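Local structure of CRISPR-associated protein, Cse2 family (Thermobifida fusca, 4H79) at residues M107-W112 and A162-Y167; V136-A141 and Q149-I154. The protein probably binds nucleic acid as the CasB (Cse2) subunit of Cascade, the type I-E CRISPR complex. All blocks are in the same frame, centred on the assembly; numbering follows the deposited sequence.

Interaction 1 of 2, residues M107-W112 and A162-Y167; sequences MHQRGW and AIPLDY. With EDO (1,2-ethanediol), chain C; EDO (1,2-ethanediol), chain B.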
loop_
_atom_site.group_PDB
_atom_site.type_symbol
_atom_site.label_atom_id
_atom_site.label_comp_id
_atom_site.label_asym_id
_atom_site.label_seq_id
_atom_site.Cartn_x
_atom_site.Cartn_y
_atom_site.Cartn_z
ATOM N N MET A 107 -5.076 -0.484 10.552
ATOM C CA MET A 107 -3.924 0.143 9.811
ATOM C C MET A 107 -4.299 0.540 8.401
ATOM O O MET A 107 -3.615 1.327 7.743
ATOM C CB MET A 107 -2.684 -0.728 9.824
ATOM C CG MET A 107 -2.071 -0.866 11.249
ATOM S SD MET A 107 -1.587 0.821 11.908
ATOM C CE MET A 107 -2.889 1.281 13.006
ATOM N N HIS A 108 -5.432 0.032 7.916
ATOM C CA HIS A 108 -5.989 0.537 6.673
ATOM C C HIS A 108 -7.181 1.464 6.961
ATOM O O HIS A 108 -8.207 1.001 7.491
ATOM C CB HIS A 108 -6.396 -0.624 5.729
ATOM C CG HIS A 108 -7.326 -0.195 4.643
ATOM N ND1 HIS A 108 -6.972 0.716 3.651
ATOM C CD2 HIS A 108 -8.664 -0.528 4.410
ATOM C CE1 HIS A 108 -8.058 0.954 2.838
ATOM N NE2 HIS A 108 -9.094 0.192 3.285
ATOM N N GLN A 109 -7.055 2.762 6.641
ATOM C CA GLN A 109 -8.156 3.746 6.811
ATOM C C GLN A 109 -8.160 4.616 5.592
ATOM O O GLN A 109 -7.097 5.138 5.188
ATOM C CB GLN A 109 -7.990 4.605 8.078
ATOM C CG GLN A 109 -8.112 3.745 9.340
ATOM C CD GLN A 109 -7.984 4.530 10.646
ATOM O OE1 GLN A 109 -8.464 5.640 10.718
ATOM N NE2 GLN A 109 -7.362 3.945 11.687
ATOM N N ARG A 110 -9.364 4.779 4.994
ATOM C CA ARG A 110 -9.528 5.602 3.812
ATOM C C ARG A 110 -9.125 7.034 4.094
ATOM O O ARG A 110 -9.386 7.563 5.196
ATOM C CB ARG A 110 -10.993 5.620 3.316
ATOM C CG ARG A 110 -11.496 4.275 2.788
ATOM C CD ARG A 110 -10.700 3.698 1.606
ATOM N NE ARG A 110 -10.442 4.656 0.543
ATOM C CZ ARG A 110 -11.388 5.180 -0.205
ATOM N NH1 ARG A 110 -12.625 4.803 -0.038
ATOM N NH2 ARG A 110 -11.097 6.049 -1.128
ATOM N N GLY A 111 -8.532 7.673 3.086
ATOM C CA GLY A 111 -8.252 9.122 3.161
ATOM C C GLY A 111 -6.851 9.410 3.691
ATOM O O GLY A 111 -6.429 10.548 3.659
ATOM N N TRP A 112 -6.125 8.389 4.179
ATOM C CA TRP A 112 -4.719 8.575 4.623
ATOM C C TRP A 112 -3.702 8.398 3.479
ATOM O O TRP A 112 -3.299 7.238 3.125
ATOM C CB TRP A 112 -4.390 7.598 5.753
ATOM C CG TRP A 112 -4.953 8.043 7.050
ATOM C CD1 TRP A 112 -6.254 7.874 7.546
ATOM C CD2 TRP A 112 -4.248 8.859 8.055
ATOM N NE1 TRP A 112 -6.365 8.482 8.794
ATOM C CE2 TRP A 112 -5.196 9.078 9.155
ATOM C CE3 TRP A 112 -2.941 9.384 8.157
ATOM C CZ2 TRP A 112 -4.836 9.807 10.315
ATOM C CZ3 TRP A 112 -2.604 10.131 9.294
ATOM C CH2 TRP A 112 -3.526 10.319 10.367
ATOM N N ALA A 162 1.854 3.520 14.799
ATOM C CA ALA A 162 0.428 3.171 14.668
ATOM C C ALA A 162 -0.291 4.169 13.772
ATOM O O ALA A 162 -1.431 4.569 14.064
ATOM C CB ALA A 162 -0.239 3.151 16.074
ATOM N N ILE A 163 0.370 4.638 12.711
ATOM C CA ILE A 163 -0.260 5.545 11.745
ATOM C C ILE A 163 -0.837 4.692 10.589
ATOM O O ILE A 163 -0.066 3.967 9.898
ATOM C CB ILE A 163 0.820 6.510 11.164
ATOM C CG1 ILE A 163 1.442 7.354 12.306
ATOM C CG2 ILE A 163 0.221 7.464 10.069
ATOM C CD1 ILE A 163 2.857 7.909 11.921
ATOM N N PRO A 164 -2.125 4.865 10.284
ATOM C CA PRO A 164 -2.788 4.105 9.245
ATOM C C PRO A 164 -2.456 4.643 7.844
ATOM O O PRO A 164 -1.967 5.777 7.667
ATOM C CB PRO A 164 -4.288 4.353 9.563
ATOM C CG PRO A 164 -4.321 5.708 10.155
ATOM C CD PRO A 164 -3.054 5.818 10.952
ATOM N N LEU A 165 -2.751 3.848 6.831
ATOM C CA LEU A 165 -2.631 4.261 5.462
ATOM C C LEU A 165 -3.879 3.798 4.648
ATOM O O LEU A 165 -4.519 2.800 4.972
ATOM C CB LEU A 165 -1.362 3.626 4.926
ATOM C CG LEU A 165 -0.630 4.058 3.731
ATOM C CD1 LEU A 165 -0.210 5.541 3.872
ATOM C CD2 LEU A 165 0.611 3.065 3.583
ATOM N N ASP A 166 -4.218 4.531 3.591
ATOM C CA ASP A 166 -5.305 4.090 2.697
ATOM C C ASP A 166 -4.729 3.153 1.652
ATOM O O ASP A 166 -4.081 3.606 0.652
ATOM C CB ASP A 166 -5.935 5.313 2.019
ATOM C CG ASP A 166 -7.088 4.943 1.129
ATOM O OD1 ASP A 166 -7.169 3.771 0.618
ATOM O OD2 ASP A 166 -7.912 5.869 0.930
ATOM N N TYR A 167 -4.895 1.833 1.883
ATOM C CA TYR A 167 -4.345 0.819 0.946
ATOM C C TYR A 167 -5.013 0.759 -0.422
ATOM O O TYR A 167 -4.361 0.368 -1.443
ATOM C CB TYR A 167 -4.282 -0.576 1.597
ATOM C CG TYR A 167 -3.023 -0.599 2.480
ATOM C CD1 TYR A 167 -1.745 -0.960 1.932
ATOM C CD2 TYR A 167 -3.090 -0.216 3.843
ATOM C CE1 TYR A 167 -0.595 -0.919 2.759
ATOM C CE2 TYR A 167 -1.941 -0.177 4.684
ATOM C CZ TYR A 167 -0.693 -0.519 4.117
ATOM O OH TYR A 167 0.461 -0.499 4.896
HETATM C C1 EDO C . -11.342 1.866 5.781
HETATM O O1 EDO C . -11.475 3.272 6.126
HETATM C C2 EDO C . -11.786 0.988 6.952
HETATM O O2 EDO C . -10.880 1.273 8.018
HETATM C C1 EDO B . -5.608 12.165 7.640
HETATM O O1 EDO B . -6.594 11.805 6.668
HETATM C C2 EDO B . -4.997 13.504 7.259
HETATM O O2 EDO B . -3.928 13.289 6.325
HETATM O O HOH W 1 -2.456 5.870 0.841
#
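P164 sets its CG over one face of the W112 indole, toward the rim. P164 CG stands 3.6 Å from the centroid of the W112 five-membered ring, only 8° off the ring normal, a CH-pi contact over the face. A 1,2-ethanediol, probably from the crystallisation liquor, covers the opposite face. I163 crosses the indole nearly at a right angle, its CG2 close to W112 CZ3. The extended Q109 side chain passes at a slant over CB and CG of P164; its NE2 is held by the carbonyl of R106. M107, bent at chi2 and chi3, turns its methyl CE toward the carbonyl of A162.

Backbone bonds join the two loops around this centre. L165 N donates to M107 O (2.8 Å), Q109 N to L165 O (3.0 Å) and D166 N to W112 O (2.9 Å). The W112 carbonyl also takes a bond from a water that bridges to D166 O.

H108 has its CG anti to the backbone N (chi1 163°). This places H108 ND1 as acceptor for Y167 N at 2.9 Å, with the donor tilted 16° from the ring plane. NE2 is bonded to D22 of helix 16-33, so both ring nitrogens are engaged.

At the polar edge, D166 OD2 takes two bonds from the same face of the carboxylate. R110 NE reaches D166 OD2 from the syn side at 2.8 Å, as a salt bridge, and G111 N reaches the same D166 OD2 from the anti side at 2.9 Å. The other oxygen, OD1, caps L169 N.

D166 is thus the N-cap of helix 167-176 and also holds the type II turn Q109-W112. The whole is a loop-to-loop junction with a single beta bridge, H108 to L165, in an otherwise helical fold.

Interaction 2 of 2, residues V136-A141 and Q149-I154; sequences VQVGHA and QRLREI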
loop_
_atom_site.group_PDB
_atom_site.type_symbol
_atom_site.label_atom_id
_atom_site.label_comp_id
_atom_site.label_asym_id
_atom_site.label_seq_id
_atom_site.Cartn_x
_atom_site.Cartn_y
_atom_site.Cartn_z
ATOM N N VAL A 136 11.736 10.676 -0.335
ATOM C CA VAL A 136 11.905 11.201 -1.687
ATOM C C VAL A 136 12.419 10.099 -2.611
ATOM O O VAL A 136 11.944 9.962 -3.757
ATOM C CB VAL A 136 12.789 12.494 -1.723
ATOM C CG1 VAL A 136 13.263 12.816 -3.158
ATOM C CG2 VAL A 136 12.006 13.694 -1.114
ATOM N N GLN A 137 13.318 9.277 -2.087
ATOM C CA GLN A 137 13.939 8.219 -2.883
ATOM C C GLN A 137 12.955 7.099 -3.248
ATOM O O GLN A 137 13.135 6.425 -4.294
ATOM C CB GLN A 137 15.214 7.683 -2.214
ATOM C CG GLN A 137 16.455 8.573 -2.503
ATOM C CD GLN A 137 16.596 9.015 -4.002
ATOM O OE1 GLN A 137 17.084 8.253 -4.858
ATOM N NE2 GLN A 137 16.187 10.268 -4.313
ATOM N N VAL A 138 11.904 6.917 -2.441
ATOM C CA VAL A 138 10.903 5.897 -2.727
ATOM C C VAL A 138 10.329 6.084 -4.159
ATOM O O VAL A 138 10.221 5.114 -4.938
ATOM C CB VAL A 138 9.737 5.894 -1.729
ATOM C CG1 VAL A 138 8.687 4.820 -2.151
ATOM C CG2 VAL A 138 10.178 5.656 -0.237
ATOM N N GLY A 139 9.995 7.328 -4.519
ATOM C CA GLY A 139 9.326 7.595 -5.784
ATOM C C GLY A 139 10.229 7.499 -6.970
ATOM O O GLY A 139 9.751 7.514 -8.075
ATOM N N HIS A 140 11.535 7.405 -6.725
ATOM C CA HIS A 140 12.505 7.284 -7.810
ATOM C C HIS A 140 12.986 5.848 -8.078
ATOM O O HIS A 140 13.881 5.638 -8.910
ATOM C CB HIS A 140 13.666 8.272 -7.595
ATOM C CG HIS A 140 13.295 9.723 -7.899
ATOM N ND1 HIS A 140 13.225 10.670 -6.942
ATOM C CD2 HIS A 140 12.946 10.357 -9.102
ATOM C CE1 HIS A 140 12.860 11.847 -7.493
ATOM N NE2 HIS A 140 12.707 11.660 -8.816
ATOM N N ALA A 141 12.381 4.851 -7.414
ATOM C CA ALA A 141 12.654 3.400 -7.701
ATOM C C ALA A 141 12.489 3.090 -9.177
ATOM O O ALA A 141 11.483 3.480 -9.789
ATOM C CB ALA A 141 11.732 2.458 -6.853
ATOM N N GLN A 149 10.352 -2.712 -1.891
ATOM C CA GLN A 149 11.355 -2.793 -0.771
ATOM C C GLN A 149 11.416 -1.436 -0.050
ATOM O O GLN A 149 11.485 -1.388 1.179
ATOM C CB GLN A 149 12.780 -3.150 -1.240
ATOM C CG GLN A 149 12.898 -4.611 -1.694
ATOM C CD GLN A 149 14.123 -4.958 -2.554
ATOM O OE1 GLN A 149 14.721 -4.099 -3.190
ATOM N NE2 GLN A 149 14.469 -6.239 -2.596
ATOM N N ARG A 150 11.402 -0.337 -0.837
ATOM C CA ARG A 150 11.483 1.027 -0.251
ATOM C C ARG A 150 10.210 1.322 0.510
ATOM O O ARG A 150 10.264 1.898 1.598
ATOM C CB ARG A 150 11.827 2.109 -1.271
ATOM C CG ARG A 150 13.287 1.954 -1.739
ATOM C CD ARG A 150 13.495 2.777 -3.001
ATOM N NE ARG A 150 14.825 2.522 -3.556
ATOM C CZ ARG A 150 15.399 3.281 -4.474
ATOM N NH1 ARG A 150 14.759 4.362 -4.940
ATOM N NH2 ARG A 150 16.604 2.958 -4.933
ATOM N N LEU A 151 9.064 0.951 -0.041
ATOM C CA LEU A 151 7.807 1.181 0.693
ATOM C C LEU A 151 7.762 0.367 2.008
ATOM O O LEU A 151 7.201 0.780 3.011
ATOM C CB LEU A 151 6.598 0.796 -0.178
ATOM C CG LEU A 151 6.254 1.904 -1.218
ATOM C CD1 LEU A 151 5.282 1.395 -2.301
ATOM C CD2 LEU A 151 5.797 3.237 -0.553
ATOM N N ARG A 152 8.263 -0.845 1.967
ATOM C CA ARG A 152 8.259 -1.700 3.174
ATOM C C ARG A 152 8.984 -0.988 4.359
ATOM O O ARG A 152 8.539 -1.032 5.523
ATOM C CB ARG A 152 8.902 -3.067 2.829
ATOM C CG ARG A 152 8.994 -3.985 3.999
ATOM C CD ARG A 152 9.789 -5.299 3.724
ATOM N NE ARG A 152 9.444 -6.238 4.817
ATOM C CZ ARG A 152 9.674 -6.069 6.132
ATOM N NH1 ARG A 152 9.269 -7.006 7.026
ATOM N NH2 ARG A 152 10.311 -4.987 6.576
ATOM N N GLU A 153 10.102 -0.344 4.066
ATOM C CA GLU A 153 10.863 0.369 5.127
ATOM C C GLU A 153 10.000 1.476 5.738
ATOM O O GLU A 153 10.015 1.696 6.939
ATOM C CB GLU A 153 12.181 0.987 4.593
ATOM C CG GLU A 153 13.159 -0.062 4.033
ATOM C CD GLU A 153 14.383 0.561 3.315
ATOM O OE1 GLU A 153 14.463 1.827 3.176
ATOM O OE2 GLU A 153 15.293 -0.200 2.876
ATOM N N ILE A 154 9.250 2.183 4.889
ATOM C CA ILE A 154 8.387 3.288 5.342
ATOM C C ILE A 154 7.223 2.727 6.163
ATOM O O ILE A 154 6.903 3.236 7.231
ATOM C CB ILE A 154 7.808 4.080 4.145
ATOM C CG1 ILE A 154 8.951 4.823 3.330
ATOM C CG2 ILE A 154 6.754 5.035 4.649
ATOM C CD1 ILE A 154 9.659 5.889 4.155
#
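The backbones of V138 and R150 approach to 5.5 Å between CA atoms, where the C-terminal part of helix 129-138 and the type I turn V138-A141 meet helix 144-160. V138 carries the apolar part, and its two methyls reach different residues. V138 CG1 is anti to the backbone N (chi1 177°) and touches L151 CD2 at 3.7 Å. V138 CG2 faces I154 CG1 at 3.9 Å and also lies 4.0 Å from R150 CB. V138 and L151 meet nearly perpendicular, while V138 and I154 meet at a slant. L151 and I154 continue inward to L114 of helix 114-119, and V138 is also covered by W190 of helix 180-195.

R150 and V138 run alongside each other, pointing opposite ways. The R150 chain is extended from CG to NE, which carries the guanidinium across to the turn. There R150 NH1 comes 2.7 Å from Q137 O, which lies at the guanidinium edge. The N-H...O angle is only 126°, so this hydrogen bond is weak despite its short length. Q137 O also accepts H140 N at 3.1 Å, within the turn region. A141 CB lies 4.1 Å from R150 NH1.

A leucine in place of R150 would probably leave Q137 O without its partner from helix 144-160 and remove the group that lies against A141 CB. E153, one turn on, makes a salt bridge to R134 and gives the two helices a second polar tie.

The chemistry is therefore mixed. V138, L151 and I154 make a buried apolar seam. R150 closes its outer side with an aliphatic stem and a charged head turned to a backbone carbonyl near the C-terminal end of the helix, a direction consistent with the electrostatics of a helix C-terminus.

In the fold
Interactions 1 and 2 do not touch; their centres lie about 17 Å apart, their nearest atoms about 7 Å. Both are partly buried. Interaction 1 joins two loops and is rich in backbone bonds, with a salt bridge at its edge. Interaction 2 joins consecutive helices through apolar side chains and has one weak cross-bond. Helix 144-160 relates them: it carries residues 149-154 and runs on to the loop of 162-167. Helices 80-99 and 114-119 also border both, with L114 touching L165 in the first and L151 and I154 in the second. Helix 16-33 backs interaction 1, and helix 180-195 backs interaction 2.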